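PDB 6JU5: tyrosinase from Aspergillus oryzae, which probably uses a pair of copper ions and molecular oxygen to oxidise L-tyrosine and L-dopa to L-dopaquinone, a step of melanin biosynthesis. Local coordinates for residues Y472-R477 with L543-A548; N491-D496 with Q508-S513; G495-K500 with R564-N569. The protein carries 1 engineered substitution. All blocks are in the same frame, centred on the assembly; numbering follows the deposited sequence.

The three contacts illustrate how one sheet draws on near and distant parts of a chain: interaction 1 pairs strands far apart in sequence, interaction 2 pairs strands that follow each other, and interaction 3 lays the loop after strand 489-494 on strand 563-568. All lie in the C-terminal domain of this pro-tyrosinase. Interactions 1 and 2, with centres 11 Å apart, meet where L543 packs on G512 and S513 and where I476 CG1 comes within 3.7 Å of I492 CD1. Interactions 2 and 3 share G495 and D496. Interactions 1 and 3 do not touch. Interaction 2 approaches the active site: the side chain of S513 is about 11 Å from that of the copper ligand H336.

Interaction 1 (Y472-R477 with L543-A548); sequences YILSIR and LPARLA
Residues 472-477 run antiparallel to the last residues of strand 538-544 in the C-terminal domain sheet, and the two chains part where the second enters helix 546-555. L474 and L543 form a hydrogen-bonded pair closed by two backbone bonds, L474 N to L543 O at 2.8 Å and L543 N to L474 O at 2.9 Å. I473 and P544 follow as a non-hydrogen-bonded pair. Pairing ends at A545, the N-cap residue, whose N reaches Y472 O at 2.9 Å as the chain swings toward the helix.

The side chains on the L474 and L543 face make a small apolar cluster. The methyl of A545 sits between Y472 CB and L474 CG, and the CD1 end of I476 reaches across to L543 CG at 4.0 Å. Strand 489-494 packs against this face, with I492 touching both L474 and I476. At the helix start, R546 bends at chi2 (-85°), which carries its guanidinium beside the Y472 ring, the planes 37° apart. The polar ends are held by other partners, R546 NH2 by G468 O and Y472 OH by K553. Between the two groups, the approach is R546 NH1 to Y472 CE1, 4.1 Å.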
ATOM      1  N   TYR B 472       9.142 -29.799  19.273  1.00 14.81           N
ATOM      2  CA  TYR B 472       9.536 -28.751  20.197  1.00 13.49           C
ATOM      3  C   TYR B 472       8.500 -27.619  20.128  1.00 12.78           C
ATOM      4  O   TYR B 472       8.047 -27.311  19.025  1.00 14.47           O
ATOM      5  CB  TYR B 472      10.896 -28.166  19.823  1.00 14.02           C
ATOM      6  CG  TYR B 472      12.092 -29.069  20.014  1.00 14.84           C
ATOM      7  CD1 TYR B 472      12.423 -29.984  19.016  1.00 17.37           C
ATOM      8  CD2 TYR B 472      12.899 -29.007  21.141  1.00 15.79           C
ATOM      9  CE1 TYR B 472      13.514 -30.826  19.136  1.00 18.27           C
ATOM     10  CE2 TYR B 472      13.996 -29.849  21.283  1.00 15.91           C
ATOM     11  CZ  TYR B 472      14.284 -30.744  20.273  1.00 19.91           C
ATOM     12  OH  TYR B 472      15.367 -31.585  20.405  1.00 27.42           O
ATOM     13  N   ILE B 473       8.193 -27.064  21.289  1.00 13.61           N
ATOM     14  CA  ILE B 473       7.294 -25.934  21.427  1.00 13.09           C
ATOM     15  C   ILE B 473       7.881 -24.906  22.387  1.00 12.45           C
ATOM     16  O   ILE B 473       8.647 -25.232  23.312  1.00 13.44           O
ATOM     17  CB  ILE B 473       5.894 -26.370  21.918  1.00 13.71           C
ATOM     18  CG1 ILE B 473       5.953 -27.092  23.255  1.00 15.42           C
ATOM     19  CG2 ILE B 473       5.160 -27.178  20.848  1.00 17.51           C
ATOM     20  CD1 ILE B 473       4.619 -27.540  23.815  1.00 19.01           C
ATOM     21  N   LEU B 474       7.507 -23.637  22.144  1.00 12.03           N
ATOM     22  CA  LEU B 474       7.836 -22.572  23.103  1.00 11.41           C
ATOM     23  C   LEU B 474       6.581 -22.204  23.893  1.00 12.18           C
ATOM     24  O   LEU B 474       5.506 -22.007  23.315  1.00 13.90           O
ATOM     25  CB  LEU B 474       8.338 -21.334  22.383  1.00 11.33           C
ATOM     26  CG  LEU B 474       9.747 -21.463  21.773  1.00 13.04           C
ATOM     27  CD1 LEU B 474       9.903 -20.542  20.567  1.00 15.95           C
ATOM     28  CD2 LEU B 474      10.810 -21.150  22.815  1.00 13.84           C
ATOM     29  N   SER B 475       6.719 -22.093  25.201  1.00 12.71           N
ATOM     30  CA  SER B 475       5.657 -21.561  26.040  1.00 12.22           C
ATOM     31  C   SER B 475       5.958 -20.095  26.348  1.00 11.73           C
ATOM     32  O   SER B 475       7.136 -19.728  26.531  1.00 13.48           O
ATOM     33  CB  SER B 475       5.536 -22.365  27.327  1.00 13.06           C
ATOM     34  OG  SER B 475       6.800 -22.409  28.001  1.00 16.06           O
ATOM     35  N   ILE B 476       4.914 -19.279  26.368  1.00 11.35           N
ATOM     36  CA  ILE B 476       5.049 -17.858  26.656  1.00 11.98           C
ATOM     37  C   ILE B 476       3.978 -17.391  27.637  1.00 11.57           C
ATOM     38  O   ILE B 476       2.798 -17.588  27.345  1.00 13.92           O
ATOM     39  CB  ILE B 476       4.911 -17.022  25.361  1.00 12.24           C
ATOM     40  CG1 ILE B 476       5.909 -17.445  24.283  1.00 13.16           C
ATOM     41  CG2 ILE B 476       5.024 -15.544  25.688  1.00 13.98           C
ATOM     42  CD1 ILE B 476       5.385 -18.493  23.325  1.00 16.29           C
ATOM     43  N   ARG B 477       4.375 -16.811  28.756  1.00 11.41           N
ATOM     44  CA  ARG B 477       3.419 -16.284  29.732  1.00 11.65           C
ATOM     45  C   ARG B 477       3.797 -14.839  30.070  1.00 11.83           C
ATOM     46  O   ARG B 477       4.969 -14.524  30.305  1.00 13.93           O
ATOM     47  CB  ARG B 477       3.387 -17.163  30.988  1.00 12.55           C
ATOM     48  CG  ARG B 477       2.288 -16.762  31.973  1.00 14.23           C
ATOM     49  CD  ARG B 477       1.992 -17.893  32.946  1.00 16.21           C
ATOM     50  NE  ARG B 477       3.125 -18.112  33.835  1.00 18.23           N
ATOM     51  CZ  ARG B 477       3.268 -19.208  34.575  1.00 22.91           C
ATOM     52  NH1 ARG B 477       2.361 -20.177  34.524  1.00 25.32           N
ATOM     53  NH2 ARG B 477       4.333 -19.295  35.354  1.00 28.29           N
ATOM     54  N   LEU B 543       4.257 -21.252  20.769  1.00 11.99           N
ATOM     55  CA  LEU B 543       4.744 -21.226  19.388  1.00 12.80           C
ATOM     56  C   LEU B 543       5.296 -22.593  19.004  1.00 11.36           C
ATOM     57  O   LEU B 543       5.962 -23.254  19.799  1.00 12.67           O
ATOM     58  CB  LEU B 543       5.852 -20.189  19.193  1.00 13.39           C
ATOM     59  CG  LEU B 543       5.433 -18.729  19.346  1.00 14.99           C
ATOM     60  CD1 LEU B 543       6.651 -17.821  19.464  1.00 16.66           C
ATOM     61  CD2 LEU B 543       4.532 -18.330  18.188  1.00 23.97           C
ATOM     62  N   PRO B 544       5.111 -22.996  17.757  1.00 11.65           N
ATOM     63  CA  PRO B 544       5.872 -24.150  17.263  1.00 12.38           C
ATOM     64  C   PRO B 544       7.355 -23.781  17.299  1.00 11.36           C
ATOM     65  O   PRO B 544       7.697 -22.617  17.092  1.00 14.43           O
ATOM     66  CB  PRO B 544       5.386 -24.294  15.824  1.00 13.84           C
ATOM     67  CG  PRO B 544       4.202 -23.406  15.666  1.00 12.91           C
ATOM     68  CD  PRO B 544       4.304 -22.333  16.721  1.00 13.35           C
ATOM     69  N   ALA B 545       8.207 -24.746  17.585  1.00 12.46           N
ATOM     70  CA  ALA B 545       9.653 -24.506  17.581  1.00 12.01           C
ATOM     71  C   ALA B 545      10.442 -25.610  16.904  1.00 12.92           C
ATOM     72  O   ALA B 545      11.669 -25.534  16.829  1.00 14.33           O
ATOM     73  CB  ALA B 545      10.144 -24.274  19.007  1.00 15.67           C
ATOM     74  N   ARG B 546       9.742 -26.623  16.396  1.00 12.65           N
ATOM     75  CA  ARG B 546      10.431 -27.829  15.949  1.00 13.92           C
ATOM     76  C   ARG B 546      11.463 -27.520  14.879  1.00 15.40           C
ATOM     77  O   ARG B 546      12.609 -27.961  14.973  1.00 15.94           O
ATOM     78  CB  ARG B 546       9.427 -28.838  15.386  1.00 16.95           C
ATOM     79  CG  ARG B 546      10.023 -30.213  15.153  1.00 16.41           C
ATOM     80  CD  ARG B 546      10.718 -30.355  13.803  1.00 19.92           C
ATOM     81  NE  ARG B 546      11.394 -31.663  13.827  1.00 22.87           N
ATOM     82  CZ  ARG B 546      12.563 -31.855  14.443  1.00 22.56           C
ATOM     83  NH1 ARG B 546      13.190 -30.852  15.051  1.00 20.24           N
ATOM     84  NH2 ARG B 546      13.093 -33.067  14.433  1.00 24.71           N
ATOM     85  N   LEU B 547      11.028 -26.795  13.851  1.00 14.24           N
ATOM     86  CA  LEU B 547      11.921 -26.572  12.703  1.00 14.15           C
ATOM     87  C   LEU B 547      13.045 -25.623  13.064  1.00 13.96           C
ATOM     88  O   LEU B 547      14.211 -25.841  12.697  1.00 15.71           O
ATOM     89  CB  LEU B 547      11.114 -26.113  11.494  1.00 14.36           C
ATOM     90  CG  LEU B 547      10.098 -27.115  10.924  1.00 15.35           C
ATOM     91  CD1 LEU B 547       9.239 -26.442   9.853  1.00 14.20           C
ATOM     92  CD2 LEU B 547      10.806 -28.331  10.343  1.00 15.37           C
ATOM     93  N   ALA B 548      12.741 -24.550  13.796  1.00 13.80           N
ATOM     94  CA  ALA B 548      13.769 -23.595  14.179  1.00 13.59           C
ATOM     95  C   ALA B 548      14.807 -24.245  15.078  1.00 13.89           C
ATOM     96  O   ALA B 548      15.988 -23.894  14.996  1.00 15.91           O
ATOM     97  CB  ALA B 548      13.164 -22.395  14.885  1.00 15.37           C
TER

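Interaction 2 (N491-D496 with Q508-S513); sequences NIFFGD and QNFVGS
Q508 meets D496 where two antiparallel strands, 489-494 and 510-515, are joined through a loop; a classic beta bulge interrupts their pairing farther along. The extended Q508 side chain brings NE2 to D496 O at 3.0 Å, from well above the carbonyl plane, while its backbone O lies at the edge of the F493 ring.

N509 grips the same acceptor. Its ND2 reaches D496 O at 2.8 Å in the carbonyl plane, on a lone pair, and two amides thus fix one carbonyl of the loop. With CG beside its own backbone N (chi1 -68°) and chi2 at -30°, N509 points ND2 at D496 O, which lies near the amide plane. N509 O, meanwhile, accepts from F494 N.

F510 pairs with F493 as non-hydrogen-bonded neighbours. The F510 edge is directed at the F493 face in an offset edge-to-face arrangement, centroids 6.0 Å apart and planes at 75°. Next along the same edge, F510 CE1 lies 3.7 Å from N491 OD1, near the ring plane. N491 OD1 takes its hydrogen bond from Q489 NE2.

V511 and G512 both face I492, which makes the bulge: V511 N binds I492 O at 2.7 Å, whereas the bond from G512 N to that oxygen is weak at 3.5 Å. V511 also sets CG2 over one face of the F494 ring, 3.6 Å from its centroid, a CH-pi contact; A548 of helix 546-555 touches both side chains. I492 N donates to G512 O.

S513 is the non-hydrogen-bonded partner of N491. Its OG is held by E267, and its CB lies 3.2 Å from N491 OD1.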
ATOM      1  N   ASN B 491       9.062 -11.032  20.762  1.00 10.89           N
ATOM      2  CA  ASN B 491       9.752 -11.758  19.694  1.00  9.95           C
ATOM      3  C   ASN B 491      10.775 -12.721  20.281  1.00 10.90           C
ATOM      4  O   ASN B 491      11.499 -12.312  21.209  1.00 13.01           O
ATOM      5  CB  ASN B 491      10.441 -10.787  18.744  1.00 11.29           C
ATOM      6  CG  ASN B 491       9.403 -10.003  17.943  1.00 12.82           C
ATOM      7  OD1 ASN B 491       8.319 -10.524  17.692  1.00 11.94           O
ATOM      8  ND2 ASN B 491       9.771  -8.781  17.573  1.00 15.27           N
ATOM      9  N   ILE B 492      10.816 -13.933  19.760  1.00 10.77           N
ATOM     10  CA  ILE B 492      11.745 -14.963  20.233  1.00 12.25           C
ATOM     11  C   ILE B 492      12.766 -15.320  19.164  1.00 12.21           C
ATOM     12  O   ILE B 492      12.387 -15.388  17.989  1.00 13.06           O
ATOM     13  CB  ILE B 492      10.985 -16.184  20.772  1.00 13.04           C
ATOM     14  CG1 ILE B 492      10.101 -15.738  21.957  1.00 18.68           C
ATOM     15  CG2 ILE B 492      11.944 -17.289  21.174  1.00 12.20           C
ATOM     16  CD1 ILE B 492       9.041 -16.725  22.356  1.00 22.06           C
ATOM     17  N   PHE B 493      14.011 -15.498  19.604  1.00 12.53           N
ATOM     18  CA  PHE B 493      15.151 -15.760  18.743  1.00 11.64           C
ATOM     19  C   PHE B 493      15.955 -16.955  19.245  1.00 11.40           C
ATOM     20  O   PHE B 493      16.018 -17.174  20.458  1.00 12.93           O
ATOM     21  CB  PHE B 493      16.067 -14.519  18.782  1.00 13.61           C
ATOM     22  CG  PHE B 493      15.384 -13.264  18.327  1.00 11.92           C
ATOM     23  CD1 PHE B 493      14.652 -12.494  19.234  1.00 13.46           C
ATOM     24  CD2 PHE B 493      15.471 -12.854  17.000  1.00 12.69           C
ATOM     25  CE1 PHE B 493      14.008 -11.345  18.801  1.00 13.72           C
ATOM     26  CE2 PHE B 493      14.808 -11.722  16.563  1.00 13.14           C
ATOM     27  CZ  PHE B 493      14.064 -10.981  17.466  1.00 13.34           C
ATOM     28  N   PHE B 494      16.590 -17.692  18.349  1.00 11.83           N
ATOM     29  CA  PHE B 494      17.511 -18.765  18.715  1.00 12.89           C
ATOM     30  C   PHE B 494      18.885 -18.351  18.176  1.00 14.75           C
ATOM     31  O   PHE B 494      19.077 -18.287  16.953  1.00 16.83           O
ATOM     32  CB  PHE B 494      17.130 -20.120  18.140  1.00 15.34           C
ATOM     33  CG  PHE B 494      15.882 -20.772  18.693  1.00 12.71           C
ATOM     34  CD1 PHE B 494      15.295 -20.354  19.883  1.00 13.37           C
ATOM     35  CD2 PHE B 494      15.279 -21.826  18.029  1.00 13.28           C
ATOM     36  CE1 PHE B 494      14.160 -20.974  20.390  1.00 13.74           C
ATOM     37  CE2 PHE B 494      14.132 -22.433  18.512  1.00 13.30           C
ATOM     38  CZ  PHE B 494      13.551 -22.008  19.694  1.00 12.90           C
ATOM     39  N   GLY B 495      19.795 -18.042  19.092  1.00 18.07           N
ATOM     40  CA  GLY B 495      21.073 -17.497  18.649  1.00 20.09           C
ATOM     41  C   GLY B 495      21.180 -16.014  18.910  1.00 17.20           C
ATOM     42  O   GLY B 495      20.312 -15.386  19.531  1.00 21.01           O
ATOM     43  N   ASP B 496      22.243 -15.380  18.447  1.00 18.59           N
ATOM     44  CA  ASP B 496      22.477 -13.972  18.735  1.00 21.37           C
ATOM     45  C   ASP B 496      21.430 -13.070  18.091  1.00 16.94           C
ATOM     46  O   ASP B 496      20.977 -13.315  16.974  1.00 20.06           O
ATOM     47  CB  ASP B 496      23.847 -13.536  18.229  1.00 28.36           C
ATOM     48  CG  ASP B 496      24.998 -14.376  18.722  1.00 35.36           C
ATOM     49  OD1 ASP B 496      24.908 -14.922  19.838  1.00 40.56           O
ATOM     50  OD2 ASP B 496      25.986 -14.475  17.967  1.00 47.70           O
ATOM     51  N   GLN B 508      17.639 -11.422  11.923  1.00 14.81           N
ATOM     52  CA  GLN B 508      18.510 -12.581  12.171  1.00 16.35           C
ATOM     53  C   GLN B 508      17.995 -13.444  13.313  1.00 13.41           C
ATOM     54  O   GLN B 508      17.732 -12.923  14.398  1.00 14.27           O
ATOM     55  CB  GLN B 508      19.875 -12.007  12.546  1.00 22.86           C
ATOM     56  CG  GLN B 508      20.967 -12.960  13.003  1.00 30.92           C
ATOM     57  CD  GLN B 508      22.167 -12.089  13.384  1.00 29.12           C
ATOM     58  OE1 GLN B 508      22.692 -11.376  12.525  1.00 38.02           O
ATOM     59  NE2 GLN B 508      22.532 -12.097  14.653  1.00 25.68           N
ATOM     60  N   ASN B 509      17.850 -14.751  13.113  1.00 13.73           N
ATOM     61  CA  ASN B 509      17.607 -15.761  14.135  1.00 15.00           C
ATOM     62  C   ASN B 509      16.206 -15.696  14.730  1.00 13.12           C
ATOM     63  O   ASN B 509      15.940 -16.380  15.721  1.00 13.58           O
ATOM     64  CB  ASN B 509      18.674 -15.699  15.234  1.00 14.97           C
ATOM     65  CG  ASN B 509      20.029 -16.136  14.692  1.00 14.83           C
ATOM     66  OD1 ASN B 509      20.120 -16.955  13.764  1.00 18.31           O
ATOM     67  ND2 ASN B 509      21.094 -15.600  15.284  1.00 18.51           N
ATOM     68  N   PHE B 510      15.311 -14.939  14.093  1.00 11.76           N
ATOM     69  CA  PHE B 510      13.923 -14.862  14.544  1.00 12.15           C
ATOM     70  C   PHE B 510      13.241 -16.227  14.505  1.00 11.67           C
ATOM     71  O   PHE B 510      13.402 -16.948  13.504  1.00 12.95           O
ATOM     72  CB  PHE B 510      13.153 -13.885  13.661  1.00 11.33           C
ATOM     73  CG  PHE B 510      11.681 -13.746  13.940  1.00 11.53           C
ATOM     74  CD1 PHE B 510      11.226 -12.905  14.936  1.00 12.49           C
ATOM     75  CD2 PHE B 510      10.737 -14.445  13.201  1.00 12.09           C
ATOM     76  CE1 PHE B 510       9.880 -12.747  15.204  1.00 12.76           C
ATOM     77  CE2 PHE B 510       9.379 -14.286  13.432  1.00 12.11           C
ATOM     78  CZ  PHE B 510       8.940 -13.410  14.422  1.00 12.94           C
ATOM     79  N   VAL B 511      12.466 -16.529  15.546  1.00 10.87           N
ATOM     80  CA  VAL B 511      11.733 -17.801  15.583  1.00 12.04           C
ATOM     81  C   VAL B 511      10.231 -17.587  15.481  1.00 10.77           C
ATOM     82  O   VAL B 511       9.515 -18.308  14.773  1.00 14.13           O
ATOM     83  CB  VAL B 511      12.098 -18.598  16.862  1.00 15.77           C
ATOM     84  CG1 VAL B 511      11.212 -19.815  17.031  1.00 17.08           C
ATOM     85  CG2 VAL B 511      13.569 -18.998  16.794  1.00 19.08           C
ATOM     86  N   GLY B 512       9.697 -16.598  16.186  1.00 10.54           N
ATOM     87  CA  GLY B 512       8.272 -16.273  16.125  1.00 12.63           C
ATOM     88  C   GLY B 512       7.879 -15.222  17.145  1.00 12.62           C
ATOM     89  O   GLY B 512       8.705 -14.765  17.946  1.00 12.08           O
ATOM     90  N   SER B 513       6.611 -14.815  17.099  1.00 12.40           N
ATOM     91  CA  SER B 513       6.112 -13.704  17.899  1.00 11.70           C
ATOM     92  C   SER B 513       4.804 -14.042  18.617  1.00 11.54           C
ATOM     93  O   SER B 513       4.019 -14.889  18.207  1.00 12.79           O
ATOM     94  CB  SER B 513       5.911 -12.450  17.039  1.00 13.25           C
ATOM     95  OG  SER B 513       4.849 -12.625  16.098  1.00 14.95           O
TER

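Interaction 3 (G495-K500 with R564-N569)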
ATOM      1  N   GLY B 495      19.795 -18.042  19.092  1.00 18.07           N
ATOM      2  CA  GLY B 495      21.073 -17.497  18.649  1.00 20.09           C
ATOM      3  C   GLY B 495      21.180 -16.014  18.910  1.00 17.20           C
ATOM      4  O   GLY B 495      20.312 -15.386  19.531  1.00 21.01           O
ATOM      5  N   ASP B 496      22.243 -15.380  18.447  1.00 18.59           N
ATOM      6  CA  ASP B 496      22.477 -13.972  18.735  1.00 21.37           C
ATOM      7  C   ASP B 496      21.430 -13.070  18.091  1.00 16.94           C
ATOM      8  O   ASP B 496      20.977 -13.315  16.974  1.00 20.06           O
ATOM      9  CB  ASP B 496      23.847 -13.536  18.229  1.00 28.36           C
ATOM     10  CG  ASP B 496      24.998 -14.376  18.722  1.00 35.36           C
ATOM     11  OD1 ASP B 496      24.908 -14.922  19.838  1.00 40.56           O
ATOM     12  OD2 ASP B 496      25.986 -14.475  17.967  1.00 47.70           O
ATOM     13  N   VAL B 497      21.042 -12.040  18.812  1.00 17.56           N
ATOM     14  CA  VAL B 497      20.036 -11.077  18.364  1.00 16.51           C
ATOM     15  C   VAL B 497      20.747  -9.845  17.815  1.00 16.83           C
ATOM     16  O   VAL B 497      21.671  -9.304  18.416  1.00 20.19           O
ATOM     17  CB  VAL B 497      19.113 -10.702  19.532  1.00 16.20           C
ATOM     18  CG1 VAL B 497      18.124  -9.609  19.147  1.00 16.75           C
ATOM     19  CG2 VAL B 497      18.358 -11.937  20.030  1.00 17.36           C
ATOM     20  N   ASP B 498      20.325  -9.415  16.633  1.00 16.45           N
ATOM     21  CA  ASP B 498      20.821  -8.171  16.055  1.00 17.03           C
ATOM     22  C   ASP B 498      20.220  -6.997  16.818  1.00 16.41           C
ATOM     23  O   ASP B 498      19.003  -6.801  16.853  1.00 17.46           O
ATOM     24  CB  ASP B 498      20.469  -8.155  14.578  1.00 17.47           C
ATOM     25  CG  ASP B 498      20.868  -6.908  13.831  1.00 20.62           C
ATOM     26  OD1 ASP B 498      21.132  -5.862  14.456  1.00 20.15           O
ATOM     27  OD2 ASP B 498      20.922  -6.987  12.578  1.00 27.42           O
ATOM     28  N   GLY B 499      21.071  -6.208  17.471  1.00 18.96           N
ATOM     29  CA  GLY B 499      20.636  -5.140  18.354  1.00 20.11           C
ATOM     30  C   GLY B 499      19.911  -3.992  17.674  1.00 14.56           C
ATOM     31  O   GLY B 499      19.385  -3.106  18.347  1.00 16.16           O
ATOM     32  N   LYS B 500      19.880  -3.984  16.351  1.00 17.41           N
ATOM     33  CA  LYS B 500      19.145  -2.988  15.574  1.00 17.27           C
ATOM     34  C   LYS B 500      18.045  -3.623  14.739  1.00 17.28           C
ATOM     35  O   LYS B 500      17.409  -2.932  13.940  1.00 16.72           O
ATOM     36  CB  LYS B 500      20.126  -2.245  14.651  1.00 18.49           C
ATOM     37  CG  LYS B 500      21.247  -1.573  15.421  1.00 22.57           C
ATOM     38  CD  LYS B 500      22.204  -0.807  14.510  1.00 30.81           C
ATOM     39  CE  LYS B 500      23.535  -0.621  15.218  1.00 38.21           C
ATOM     40  NZ  LYS B 500      23.628   0.707  15.892  1.00 51.01           N
ATOM     41  N   ARG B 564      15.828 -16.544  23.308  1.00 13.62           N
ATOM     42  CA  ARG B 564      16.057 -15.159  23.701  1.00 13.34           C
ATOM     43  C   ARG B 564      14.850 -14.321  23.280  1.00 12.18           C
ATOM     44  O   ARG B 564      14.337 -14.495  22.181  1.00 15.93           O
ATOM     45  CB  ARG B 564      17.332 -14.626  23.051  1.00 15.30           C
ATOM     46  CG  ARG B 564      18.558 -15.509  23.297  1.00 22.98           C
ATOM     47  CD  ARG B 564      19.815 -14.875  22.712  1.00 27.27           C
ATOM     48  NE  ARG B 564      20.942 -15.792  22.616  1.00 30.91           N
ATOM     49  CZ  ARG B 564      21.821 -16.031  23.566  1.00 34.00           C
ATOM     50  NH1 ARG B 564      21.721 -15.390  24.724  1.00 42.63           N
ATOM     51  NH2 ARG B 564      22.813 -16.891  23.380  1.00 45.62           N
ATOM     52  N   TYR B 565      14.375 -13.445  24.161  1.00 12.57           N
ATOM     53  CA  TYR B 565      13.197 -12.654  23.799  1.00 12.36           C
ATOM     54  C   TYR B 565      13.461 -11.157  23.916  1.00 11.88           C
ATOM     55  O   TYR B 565      14.260 -10.710  24.731  1.00 13.62           O
ATOM     56  CB  TYR B 565      11.979 -13.032  24.635  1.00 12.60           C
ATOM     57  CG  TYR B 565      12.046 -12.720  26.111  1.00 15.14           C
ATOM     58  CD1 TYR B 565      11.606 -11.497  26.597  1.00 16.48           C
ATOM     59  CD2 TYR B 565      12.531 -13.647  27.042  1.00 15.12           C
ATOM     60  CE1 TYR B 565      11.646 -11.197  27.954  1.00 19.09           C
ATOM     61  CE2 TYR B 565      12.575 -13.359  28.390  1.00 17.80           C
ATOM     62  CZ  TYR B 565      12.131 -12.132  28.842  1.00 19.48           C
ATOM     63  OH  TYR B 565      12.194 -11.846  30.181  1.00 23.49           O
ATOM     64  N   VAL B 566      12.715 -10.416  23.111  1.00 12.12           N
ATOM     65  CA  VAL B 566      12.691  -8.965  23.185  1.00 12.06           C
ATOM     66  C   VAL B 566      11.225  -8.529  23.197  1.00 11.58           C
ATOM     67  O   VAL B 566      10.427  -9.046  22.406  1.00 13.84           O
ATOM     68  CB  VAL B 566      13.415  -8.275  22.018  1.00 14.70           C
ATOM     69  CG1 VAL B 566      13.401  -6.768  22.241  1.00 16.25           C
ATOM     70  CG2 VAL B 566      14.850  -8.778  21.887  1.00 14.96           C
ATOM     71  N   VAL B 567      10.879  -7.647  24.121  1.00 11.62           N
ATOM     72  CA  VAL B 567       9.538  -7.058  24.173  1.00 10.75           C
ATOM     73  C   VAL B 567       9.582  -5.710  23.446  1.00  9.93           C
ATOM     74  O   VAL B 567      10.340  -4.819  23.854  1.00 12.37           O
ATOM     75  CB  VAL B 567       9.048  -6.870  25.611  1.00 11.85           C
ATOM     76  CG1 VAL B 567       7.656  -6.229  25.650  1.00 12.77           C
ATOM     77  CG2 VAL B 567       9.042  -8.236  26.306  1.00 14.78           C
ATOM     78  N   VAL B 568       8.836  -5.625  22.345  1.00 10.88           N
ATOM     79  CA  VAL B 568       8.931  -4.444  21.477  1.00 10.67           C
ATOM     80  C   VAL B 568       7.671  -3.602  21.649  1.00 10.05           C
ATOM     81  O   VAL B 568       6.561  -4.149  21.609  1.00 11.80           O
ATOM     82  CB  VAL B 568       9.086  -4.870  20.001  1.00 10.67           C
ATOM     83  CG1 VAL B 568       9.284  -3.635  19.128  1.00 12.24           C
ATOM     84  CG2 VAL B 568      10.253  -5.832  19.813  1.00 12.66           C
ATOM     85  N   ASN B 569       7.842  -2.303  21.812  1.00 10.61           N
ATOM     86  CA  ASN B 569       6.702  -1.379  21.913  1.00 11.33           C
ATOM     87  C   ASN B 569       6.353  -0.759  20.569  1.00 11.59           C
ATOM     88  O   ASN B 569       6.953  -1.084  19.522  1.00 12.53           O
ATOM     89  CB  ASN B 569       6.986  -0.351  22.993  1.00 11.60           C
ATOM     90  CG  ASN B 569       8.070   0.656  22.659  1.00 13.04           C
ATOM     91  OD1 ASN B 569       8.363   0.911  21.487  1.00 12.39           O
ATOM     92  ND2 ASN B 569       8.645   1.268  23.706  1.00 15.39           N
TER
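The polar part of this contact centres on R564, at the start of the segment on strand 563-568, and on G495, in the loop that follows strand 489-494. R564 NE donates to G495 O in a weak hydrogen bond, 3.2 Å long and bent to 123° at the hydrogen. The carbonyl oxygen lies at the edge of the guanidinium, near its plane. An extended chain from CG to NE takes the arginine out alongside the loop, and R564 CD also passes 3.3 Å from G495 O.

Charge adds a looser term. D496 OD1 lies 4.6 Å from R564 NH2, beyond a salt bridge and well out of the guanidinium plane, an arrangement in which attraction is probably modest.

Apolar contacts come from V497, whose two methyls separate. CG2 meets R564 CB at 4.2 Å, and CG1, anti to the backbone N (chi1 175°), meets V566 CG2 at 4.3 Å. V566 also packs on F493 and F502.

Within the loop, D498 OD1 accepts from K500 N at 2.9 Å, an Asx turn, and K500 NZ forms a salt bridge with D615. With one weak bond, distant charges and thin methyl contacts, the chemistry implies a light surface attachment of loop to strand.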